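PDB 3KDR: HK97 Family Phage Portal Protein from Corynebacterium diphtheriae, which probably assembles as a twelve-subunit ring that, as in other tailed phages, forms the portal vertex for DNA passage into and out of the capsid. Local coordinates for residues V31-L36 with T59-M64; C78-R83 with G91-P96; C120-I125 with S264-R269. All blocks are in the same frame, centred on the assembly; numbering follows the deposited sequence.

Contact 1 of 3, residues V31-L36 with T59-M64; sequences VARTPL and TPFHRM
M64, a selenomethionine, starts with CG anti to its backbone N (chi1 -164°) and then bends at chi2 and chi3, a course that carries its chain across V31 at about a right angle and on to L36. F61, one turn earlier, also sets its CG opposite the backbone N (chi1 172°), which lays its ring beside A32 and R33. The motif is a helix-helix junction with an extension: the end of helix 18-33 and the residues after it, as far as L36 at the start of strand 36-38, pack on the first turn of helix 60-74, nearest at A32 and M64, whose CA atoms are 5.0 Å apart.

A32 is central, since its small side chain points at the other helix. The A32 CB methyl lies 3.6 Å from F61 CE1, approaching the ring obliquely, and 4.3 Å from M64 CB. R33 runs alongside the same phenyl group in the same direction; its guanidinium plane is turned 38° from the ring. On the other flank V31 CG1 packs on M64 CG at 3.6 Å. The contact is therefore apolar throughout, and R63 directs its guanidinium away to F45 O, A92 O and the W79 ring.

Within the chain, I266 and F286 also touch M64, while F61 packs on S264 of a neighbouring subunit. At the two ends of the contact, the terminal methyl CE of M64 reaches L36 CD1 at 3.7 Å, and R33 CG sits in the plane of the F61 ring, 3.9 Å from CE1.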
loop_
_atom_site.group_PDB
_atom_site.type_symbol
_atom_site.label_atom_id
_atom_site.label_comp_id
_atom_site.label_asym_id
_atom_site.label_seq_id
_atom_site.Cartn_x
_atom_site.Cartn_y
_atom_site.Cartn_z
ATOM N N VAL C 31 -33.987 2.621 23.976
ATOM C CA VAL C 31 -35.030 1.959 24.703
ATOM C C VAL C 31 -36.010 2.983 25.140
ATOM O O VAL C 31 -37.182 2.876 24.797
ATOM C CB VAL C 31 -34.521 1.219 25.946
ATOM C CG1 VAL C 31 -35.669 0.750 26.744
ATOM C CG2 VAL C 31 -33.643 0.051 25.530
ATOM N N ALA C 32 -35.533 3.995 25.863
ATOM C CA ALA C 32 -36.408 5.065 26.348
ATOM C C ALA C 32 -37.235 5.705 25.256
ATOM O O ALA C 32 -38.360 6.004 25.478
ATOM C CB ALA C 32 -35.651 6.114 27.073
ATOM N N ARG C 33 -36.720 5.867 24.061
ATOM C CA ARG C 33 -37.483 6.568 23.047
ATOM C C ARG C 33 -38.499 5.694 22.371
ATOM O O ARG C 33 -39.354 6.156 21.622
ATOM C CB ARG C 33 -36.561 7.113 21.989
ATOM C CG ARG C 33 -35.668 8.167 22.503
ATOM C CD ARG C 33 -34.792 8.690 21.418
ATOM N NE ARG C 33 -35.568 8.854 20.209
ATOM C CZ ARG C 33 -35.065 8.799 18.979
ATOM N NH1 ARG C 33 -33.744 8.626 18.776
ATOM N NH2 ARG C 33 -35.881 8.966 17.934
ATOM N N THR C 34 -38.420 4.419 22.617
ATOM C CA THR C 34 -39.202 3.531 21.821
ATOM C C THR C 34 -40.564 3.274 22.474
ATOM O O THR C 34 -40.646 2.862 23.616
ATOM C CB THR C 34 -38.461 2.245 21.658
ATOM O OG1 THR C 34 -37.157 2.547 21.149
ATOM C CG2 THR C 34 -39.213 1.326 20.719
ATOM N N PRO C 35 -41.630 3.535 21.749
ATOM C CA PRO C 35 -42.927 3.420 22.327
ATOM C C PRO C 35 -43.295 2.001 22.710
ATOM O O PRO C 35 -42.959 1.061 22.007
ATOM C CB PRO C 35 -43.850 3.904 21.195
ATOM C CG PRO C 35 -43.081 4.752 20.412
ATOM C CD PRO C 35 -41.707 4.154 20.420
ATOM N N LEU C 36 -44.023 1.888 23.810
ATOM C CA LEU C 36 -44.635 0.648 24.189
ATOM C C LEU C 36 -46.053 0.639 23.594
ATOM O O LEU C 36 -46.757 1.633 23.667
ATOM C CB LEU C 36 -44.690 0.542 25.706
ATOM C CG LEU C 36 -43.515 -0.162 26.345
ATOM C CD1 LEU C 36 -43.670 -0.117 27.811
ATOM C CD2 LEU C 36 -43.472 -1.564 25.904
ATOM N N THR C 59 -41.164 11.454 34.362
ATOM C CA THR C 59 -41.829 11.166 33.084
ATOM C C THR C 59 -41.661 9.725 32.641
ATOM O O THR C 59 -40.774 8.984 33.097
ATOM C CB THR C 59 -41.251 11.964 31.930
ATOM O OG1 THR C 59 -39.857 11.685 31.843
ATOM C CG2 THR C 59 -41.455 13.493 32.116
ATOM N N PRO C 60 -42.518 9.305 31.732
ATOM C CA PRO C 60 -42.426 7.928 31.280
ATOM C C PRO C 60 -41.135 7.640 30.549
ATOM O O PRO C 60 -40.706 6.508 30.541
ATOM C CB PRO C 60 -43.640 7.803 30.340
ATOM C CG PRO C 60 -44.592 8.752 30.878
ATOM C CD PRO C 60 -43.773 9.916 31.284
ATOM N N PHE C 61 -40.564 8.666 29.925
ATOM C CA PHE C 61 -39.280 8.577 29.250
ATOM C C PHE C 61 -38.194 8.362 30.271
ATOM O O PHE C 61 -37.378 7.468 30.132
ATOM C CB PHE C 61 -39.001 9.871 28.467
ATOM C CG PHE C 61 -37.613 9.971 27.885
ATOM C CD1 PHE C 61 -37.317 9.404 26.660
ATOM C CD2 PHE C 61 -36.594 10.644 28.564
ATOM C CE1 PHE C 61 -36.058 9.512 26.123
ATOM C CE2 PHE C 61 -35.313 10.734 28.019
ATOM C CZ PHE C 61 -35.064 10.173 26.804
ATOM N N HIS C 62 -38.159 9.161 31.311
ATOM C CA HIS C 62 -37.102 8.958 32.291
ATOM C C HIS C 62 -37.308 7.646 33.047
ATOM O O HIS C 62 -36.360 7.005 33.479
ATOM C CB HIS C 62 -36.930 10.195 33.194
ATOM C CG HIS C 62 -36.671 11.488 32.414
ATOM N ND1 HIS C 62 -35.401 11.894 32.016
ATOM C CD2 HIS C 62 -37.528 12.448 31.952
ATOM C CE1 HIS C 62 -35.494 13.044 31.369
ATOM N NE2 HIS C 62 -36.772 13.399 31.307
ATOM N N ARG C 63 -38.536 7.173 33.126
ATOM C CA ARG C 63 -38.768 5.935 33.830
ATOM C C ARG C 63 -38.119 4.826 33.060
ATOM O O ARG C 63 -37.503 3.967 33.623
ATOM C CB ARG C 63 -40.269 5.712 34.000
ATOM C CG ARG C 63 -40.607 4.317 34.489
ATOM C CD ARG C 63 -42.095 3.976 34.456
ATOM N NE ARG C 63 -42.664 4.062 33.128
ATOM C CZ ARG C 63 -43.974 4.167 32.881
ATOM N NH1 ARG C 63 -44.854 4.179 33.869
ATOM N NH2 ARG C 63 -44.419 4.261 31.641
HETATM N N MSE C 64 -38.262 4.846 31.755
HETATM C CA MSE C 64 -37.719 3.773 30.995
HETATM C C MSE C 64 -36.227 3.908 30.948
HETATM O O MSE C 64 -35.512 2.940 30.964
HETATM C CB MSE C 64 -38.290 3.783 29.578
HETATM C CG MSE C 64 -38.065 2.458 28.803
HETATM SE SE MSE C 64 -38.547 0.888 29.827
HETATM C CE MSE C 64 -40.424 0.838 29.361
#

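Contact 2 of 3, residues C78-R83 with G91-P96; sequences CWALDR and GAIHIP. With SO4 (sulfate ion), chain I.
W79 and H94 face each other across a non-hydrogen-bonded antiparallel pair, their CA atoms 4.2 Å apart and their side chains crossing at about a right angle on one face of the sheet. The indole meets its partner through the pyrrole edge carbon: W79 CD1 is 4.1 Å from H94 CB. On the benzo side of the indole, W79 CE3 lies 3.7 Å from A92 CB. L81, two residues on from W79 in the same strand, brings CD2 to the same methyl at 3.7 Å, so A92 CB touches both side chains.

The opposite face carries C78, A80, I93 and I95. I95 places CG1 between its backbone N and carbonyl carbon (chi1 57°), which sends CG1 to C78 CB at 3.9 Å and leaves CG2 for A80 CB at 3.8 Å. The hairpin of strands 76-83 and 89-95 is held by, among others, paired backbone bonds between A80 and I93: A80 N donates to I93 O (2.7 Å) nearly along the carbonyl direction, whereas I93 N reaches A80 O from 36° above the carbonyl plane.

The polar ends of W79 and H94 are met by helix 60-74. W79 NE1 bonds T67 OG1 and the indole takes a cation-pi contact from R63. H94 NE2 bonds D70 OD1, while ND1 faces a sulfate, probably from the crystallisation liquor, at a modelled separation too short to trust. The D70 carboxylate, and in the crystal perhaps the sulfate, might stabilise a protonated imidazole.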
loop_
_atom_site.group_PDB
_atom_site.type_symbol
_atom_site.label_atom_id
_atom_site.label_comp_id
_atom_site.label_asym_id
_atom_site.label_seq_id
_atom_site.Cartn_x
_atom_site.Cartn_y
_atom_site.Cartn_z
ATOM N N CYS C 78 -36.493 -1.915 39.616
ATOM C CA CYS C 78 -37.851 -1.893 40.216
ATOM C C CYS C 78 -38.673 -0.697 39.831
ATOM O O CYS C 78 -38.178 0.441 39.803
ATOM C CB CYS C 78 -37.748 -1.844 41.714
ATOM S SG CYS C 78 -39.102 -2.546 42.590
ATOM N N TRP C 79 -39.941 -0.954 39.562
ATOM C CA TRP C 79 -40.952 0.105 39.471
ATOM C C TRP C 79 -41.791 -0.042 40.702
ATOM O O TRP C 79 -42.089 -1.164 41.098
ATOM C CB TRP C 79 -41.853 -0.105 38.247
ATOM C CG TRP C 79 -41.226 0.200 36.974
ATOM C CD1 TRP C 79 -39.937 0.558 36.755
ATOM C CD2 TRP C 79 -41.852 0.186 35.721
ATOM N NE1 TRP C 79 -39.724 0.790 35.438
ATOM C CE2 TRP C 79 -40.885 0.553 34.769
ATOM C CE3 TRP C 79 -43.150 -0.064 35.302
ATOM C CZ2 TRP C 79 -41.159 0.637 33.435
ATOM C CZ3 TRP C 79 -43.417 0.014 33.952
ATOM C CH2 TRP C 79 -42.428 0.369 33.040
ATOM N N ALA C 80 -42.173 1.070 41.310
ATOM C CA ALA C 80 -43.135 1.040 42.418
ATOM C C ALA C 80 -44.481 1.388 41.852
ATOM O O ALA C 80 -44.668 2.485 41.370
ATOM C CB ALA C 80 -42.763 2.004 43.476
ATOM N N LEU C 81 -45.411 0.459 41.913
ATOM C CA LEU C 81 -46.666 0.645 41.249
ATOM C C LEU C 81 -47.649 1.398 42.123
ATOM O O LEU C 81 -47.699 1.158 43.342
ATOM C CB LEU C 81 -47.284 -0.686 40.900
ATOM C CG LEU C 81 -46.364 -1.707 40.270
ATOM C CD1 LEU C 81 -47.197 -2.907 40.068
ATOM C CD2 LEU C 81 -45.792 -1.242 38.945
ATOM N N ASP C 82 -48.433 2.279 41.481
ATOM C CA ASP C 82 -49.602 2.900 42.063
ATOM C C ASP C 82 -50.828 2.084 41.729
ATOM O O ASP C 82 -51.414 2.243 40.655
ATOM C CB ASP C 82 -49.794 4.273 41.458
ATOM C CG ASP C 82 -51.027 5.016 42.006
ATOM O OD1 ASP C 82 -51.792 4.514 42.888
ATOM O OD2 ASP C 82 -51.224 6.160 41.550
ATOM N N ARG C 83 -51.241 1.218 42.640
ATOM C CA ARG C 83 -52.491 0.470 42.442
ATOM C C ARG C 83 -53.610 1.118 43.211
ATOM O O ARG C 83 -53.457 1.434 44.397
ATOM C CB ARG C 83 -52.340 -0.962 42.921
ATOM C CG ARG C 83 -51.483 -1.776 42.015
ATOM C CD ARG C 83 -51.631 -3.233 42.303
ATOM N NE ARG C 83 -51.739 -3.998 41.049
ATOM C CZ ARG C 83 -50.733 -4.653 40.508
ATOM N NH1 ARG C 83 -49.547 -4.663 41.070
ATOM N NH2 ARG C 83 -50.888 -5.313 39.416
ATOM N N GLY C 91 -50.496 3.890 37.404
ATOM C CA GLY C 91 -49.238 4.562 37.095
ATOM C C GLY C 91 -48.093 3.841 37.781
ATOM O O GLY C 91 -48.331 3.062 38.709
ATOM N N ALA C 92 -46.872 4.066 37.328
ATOM C CA ALA C 92 -45.755 3.364 37.898
ATOM C C ALA C 92 -44.528 4.249 37.802
ATOM O O ALA C 92 -44.298 4.895 36.774
ATOM C CB ALA C 92 -45.532 2.031 37.151
ATOM N N ILE C 93 -43.727 4.277 38.852
ATOM C CA ILE C 93 -42.497 5.001 38.781
ATOM C C ILE C 93 -41.316 4.131 39.087
ATOM O O ILE C 93 -41.370 3.284 39.946
ATOM C CB ILE C 93 -42.447 6.225 39.761
ATOM C CG1 ILE C 93 -42.584 5.787 41.213
ATOM C CG2 ILE C 93 -43.476 7.245 39.413
ATOM C CD1 ILE C 93 -41.989 6.803 42.190
ATOM N N HIS C 94 -40.229 4.393 38.402
ATOM C CA HIS C 94 -38.977 3.780 38.708
ATOM C C HIS C 94 -38.430 4.334 39.960
ATOM O O HIS C 94 -38.449 5.526 40.154
ATOM C CB HIS C 94 -37.987 4.113 37.625
ATOM C CG HIS C 94 -36.581 3.781 37.983
ATOM N ND1 HIS C 94 -35.751 4.687 38.587
ATOM C CD2 HIS C 94 -35.858 2.649 37.818
ATOM C CE1 HIS C 94 -34.580 4.121 38.800
ATOM N NE2 HIS C 94 -34.619 2.884 38.344
ATOM N N ILE C 95 -37.889 3.466 40.792
ATOM C CA ILE C 95 -37.276 3.883 42.051
ATOM C C ILE C 95 -35.853 3.362 42.109
ATOM O O ILE C 95 -35.542 2.305 41.560
ATOM C CB ILE C 95 -38.037 3.301 43.231
ATOM C CG1 ILE C 95 -38.106 1.766 43.131
ATOM C CG2 ILE C 95 -39.399 3.815 43.230
ATOM C CD1 ILE C 95 -38.535 1.088 44.368
ATOM N N PRO C 96 -34.988 4.063 42.802
ATOM C CA PRO C 96 -33.551 3.758 42.711
ATOM C C PRO C 96 -33.204 2.492 43.379
ATOM O O PRO C 96 -33.917 2.084 44.293
ATOM C CB PRO C 96 -32.912 4.903 43.488
ATOM C CG PRO C 96 -33.915 6.026 43.375
ATOM C CD PRO C 96 -35.248 5.360 43.429
HETATM S S SO4 I . -34.755 7.889 39.156
HETATM O O1 SO4 I . -35.821 7.030 38.630
HETATM O O2 SO4 I . -34.322 8.777 38.065
HETATM O O3 SO4 I . -35.342 8.672 40.265
HETATM O O4 SO4 I . -33.590 7.057 39.551
#

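Contact 3 of 3, residues C120-I125 with S264-R269; sequences CIFVGI and SAIEAR
R269 NH2 forms a salt bridge with D274 OD2, just past the helix, and C120 SG packs over one face of the same guanidinium, offset toward the rim and 3.4 Å from R269 NH1. R269 NH1 also comes near I121 N, but two donors meet there and no bond is formed. I121 O lies in the guanidinium plane at its edge, next to the CD methylene.

The path of the arginine explains this placement. Its CG stands opposite the backbone N (chi1 168°), and bends at chi2 and chi3 turn the chain toward C120. On the way, R269 CG passes 3.5 Å from F122 CD1; the two side chains cross at about a right angle, with ring and guanidinium planes 48° apart. F122 CE1 then meets I266 CG2 at 3.9 Å, and A265 CB, one turn before R269, lies 4.2 Å from I125 CG2, extending the apolar seam.

F122 makes an edge-to-face pair with W79 of the adjoining strand and touches L71 of helix 60-74. Another subunit bonds to I125 O through its R24 NH2, which puts this contact at a subunit interface. Strand 120-123 and helix 264-269 run roughly antiparallel, at 145° with axes 7.9 Å apart at closest, consistent with a helix layer packed on an antiparallel sheet, an alpha+beta arrangement.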
loop_
_atom_site.group_PDB
_atom_site.type_symbol
_atom_site.label_atom_id
_atom_site.label_comp_id
_atom_site.label_asym_id
_atom_site.label_seq_id
_atom_site.Cartn_x
_atom_site.Cartn_y
_atom_site.Cartn_z
ATOM N N CYS C 120 -43.083 -3.802 40.857
ATOM C CA CYS C 120 -42.761 -4.667 39.696
ATOM C C CYS C 120 -41.305 -4.711 39.394
ATOM O O CYS C 120 -40.720 -3.690 39.110
ATOM C CB CYS C 120 -43.439 -4.170 38.457
ATOM S SG CYS C 120 -43.014 -5.013 36.913
ATOM N N ILE C 121 -40.722 -5.896 39.450
ATOM C CA ILE C 121 -39.289 -6.016 39.402
ATOM C C ILE C 121 -38.888 -6.683 38.137
ATOM O O ILE C 121 -39.427 -7.723 37.842
ATOM C CB ILE C 121 -38.774 -6.848 40.545
ATOM C CG1 ILE C 121 -38.808 -5.993 41.796
ATOM C CG2 ILE C 121 -37.333 -7.360 40.253
ATOM C CD1 ILE C 121 -38.667 -6.792 43.052
ATOM N N PHE C 122 -37.906 -6.114 37.444
ATOM C CA PHE C 122 -37.450 -6.571 36.157
ATOM C C PHE C 122 -36.096 -7.235 36.280
ATOM O O PHE C 122 -35.225 -6.711 36.919
ATOM C CB PHE C 122 -37.235 -5.386 35.277
ATOM C CG PHE C 122 -38.456 -4.623 34.967
ATOM C CD1 PHE C 122 -39.165 -4.915 33.832
ATOM C CD2 PHE C 122 -38.865 -3.563 35.741
ATOM C CE1 PHE C 122 -40.280 -4.209 33.469
ATOM C CE2 PHE C 122 -39.990 -2.842 35.382
ATOM C CZ PHE C 122 -40.688 -3.175 34.247
ATOM N N VAL C 123 -35.906 -8.353 35.601
ATOM C CA VAL C 123 -34.617 -9.064 35.591
ATOM C C VAL C 123 -33.952 -8.905 34.234
ATOM O O VAL C 123 -34.570 -9.108 33.215
ATOM C CB VAL C 123 -34.830 -10.548 35.814
ATOM C CG1 VAL C 123 -33.578 -11.302 35.624
ATOM C CG2 VAL C 123 -35.409 -10.799 37.187
ATOM N N GLY C 124 -32.680 -8.558 34.213
ATOM C CA GLY C 124 -32.060 -8.155 32.970
ATOM C C GLY C 124 -31.666 -9.312 32.115
ATOM O O GLY C 124 -32.298 -10.318 32.159
ATOM N N ILE C 125 -30.584 -9.144 31.362
ATOM C CA ILE C 125 -30.042 -10.192 30.510
ATOM C C ILE C 125 -28.793 -10.850 31.093
ATOM O O ILE C 125 -28.347 -11.893 30.595
ATOM C CB ILE C 125 -29.769 -9.652 29.137
ATOM C CG1 ILE C 125 -28.709 -8.557 29.185
ATOM C CG2 ILE C 125 -31.030 -9.072 28.583
ATOM C CD1 ILE C 125 -28.496 -7.863 27.860
ATOM N N SER C 264 -36.580 -6.981 24.950
ATOM C CA SER C 264 -37.189 -8.290 25.107
ATOM C C SER C 264 -37.383 -8.679 26.548
ATOM O O SER C 264 -38.372 -9.272 26.892
ATOM C CB SER C 264 -36.375 -9.357 24.406
ATOM O OG SER C 264 -36.622 -9.323 23.011
ATOM N N ALA C 265 -36.423 -8.361 27.391
ATOM C CA ALA C 265 -36.488 -8.691 28.807
ATOM C C ALA C 265 -37.566 -7.882 29.525
ATOM O O ALA C 265 -38.258 -8.384 30.414
ATOM C CB ALA C 265 -35.141 -8.432 29.440
ATOM N N ILE C 266 -37.646 -6.603 29.182
ATOM C CA ILE C 266 -38.589 -5.688 29.792
ATOM C C ILE C 266 -39.970 -6.145 29.382
ATOM O O ILE C 266 -40.852 -6.289 30.200
ATOM C CB ILE C 266 -38.293 -4.241 29.370
ATOM C CG1 ILE C 266 -36.972 -3.813 30.015
ATOM C CG2 ILE C 266 -39.328 -3.313 29.825
ATOM C CD1 ILE C 266 -36.450 -2.494 29.516
ATOM N N GLU C 267 -40.135 -6.434 28.103
ATOM C CA GLU C 267 -41.423 -6.881 27.566
ATOM C C GLU C 267 -41.908 -8.064 28.301
ATOM O O GLU C 267 -43.106 -8.164 28.599
ATOM C CB GLU C 267 -41.299 -7.331 26.134
ATOM C CG GLU C 267 -41.463 -6.229 25.150
ATOM C CD GLU C 267 -41.045 -6.633 23.738
ATOM O OE1 GLU C 267 -40.477 -7.750 23.547
ATOM O OE2 GLU C 267 -41.301 -5.814 22.820
ATOM N N ALA C 268 -40.975 -8.979 28.556
ATOM C CA ALA C 268 -41.274 -10.259 29.165
ATOM C C ALA C 268 -42.014 -10.086 30.471
ATOM O O ALA C 268 -42.979 -10.808 30.728
ATOM C CB ALA C 268 -40.045 -10.969 29.408
ATOM N N ARG C 269 -41.546 -9.119 31.265
ATOM C CA ARG C 269 -41.981 -8.902 32.622
ATOM C C ARG C 269 -43.273 -8.198 32.540
ATOM O O ARG C 269 -44.158 -8.470 33.327
ATOM C CB ARG C 269 -40.946 -8.087 33.388
ATOM C CG ARG C 269 -41.334 -7.528 34.703
ATOM C CD ARG C 269 -41.594 -8.571 35.783
ATOM N NE ARG C 269 -43.012 -8.651 36.026
ATOM C CZ ARG C 269 -43.578 -8.456 37.177
ATOM N NH1 ARG C 269 -42.879 -8.188 38.248
ATOM N NH2 ARG C 269 -44.871 -8.563 37.253
#

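How the contacts relate
Following the chain, contact 1 closes the link of 22 residues between its segments, on helices 18-33 and 60-74, contact 2 closes the short hairpin of strands 76-83 and 89-95, and contact 3 joins strand 119-123 to helix 247-270 over 138 intervening residues. The three are in series, neither nested nor crossing, with centres 14 Å apart pairwise. R63 ties contact 1 to contact 2, its NH1 3.0 Å from A92 O in a probable hydrogen bond. Contacts 2 and 3 reach the same sheet, where W79 O and C120 N, 2.8 Å apart, probably hydrogen-bond. M64 SE and I266 CD1, 4.0 Å apart, pack helix 60-74 against helix 247-270.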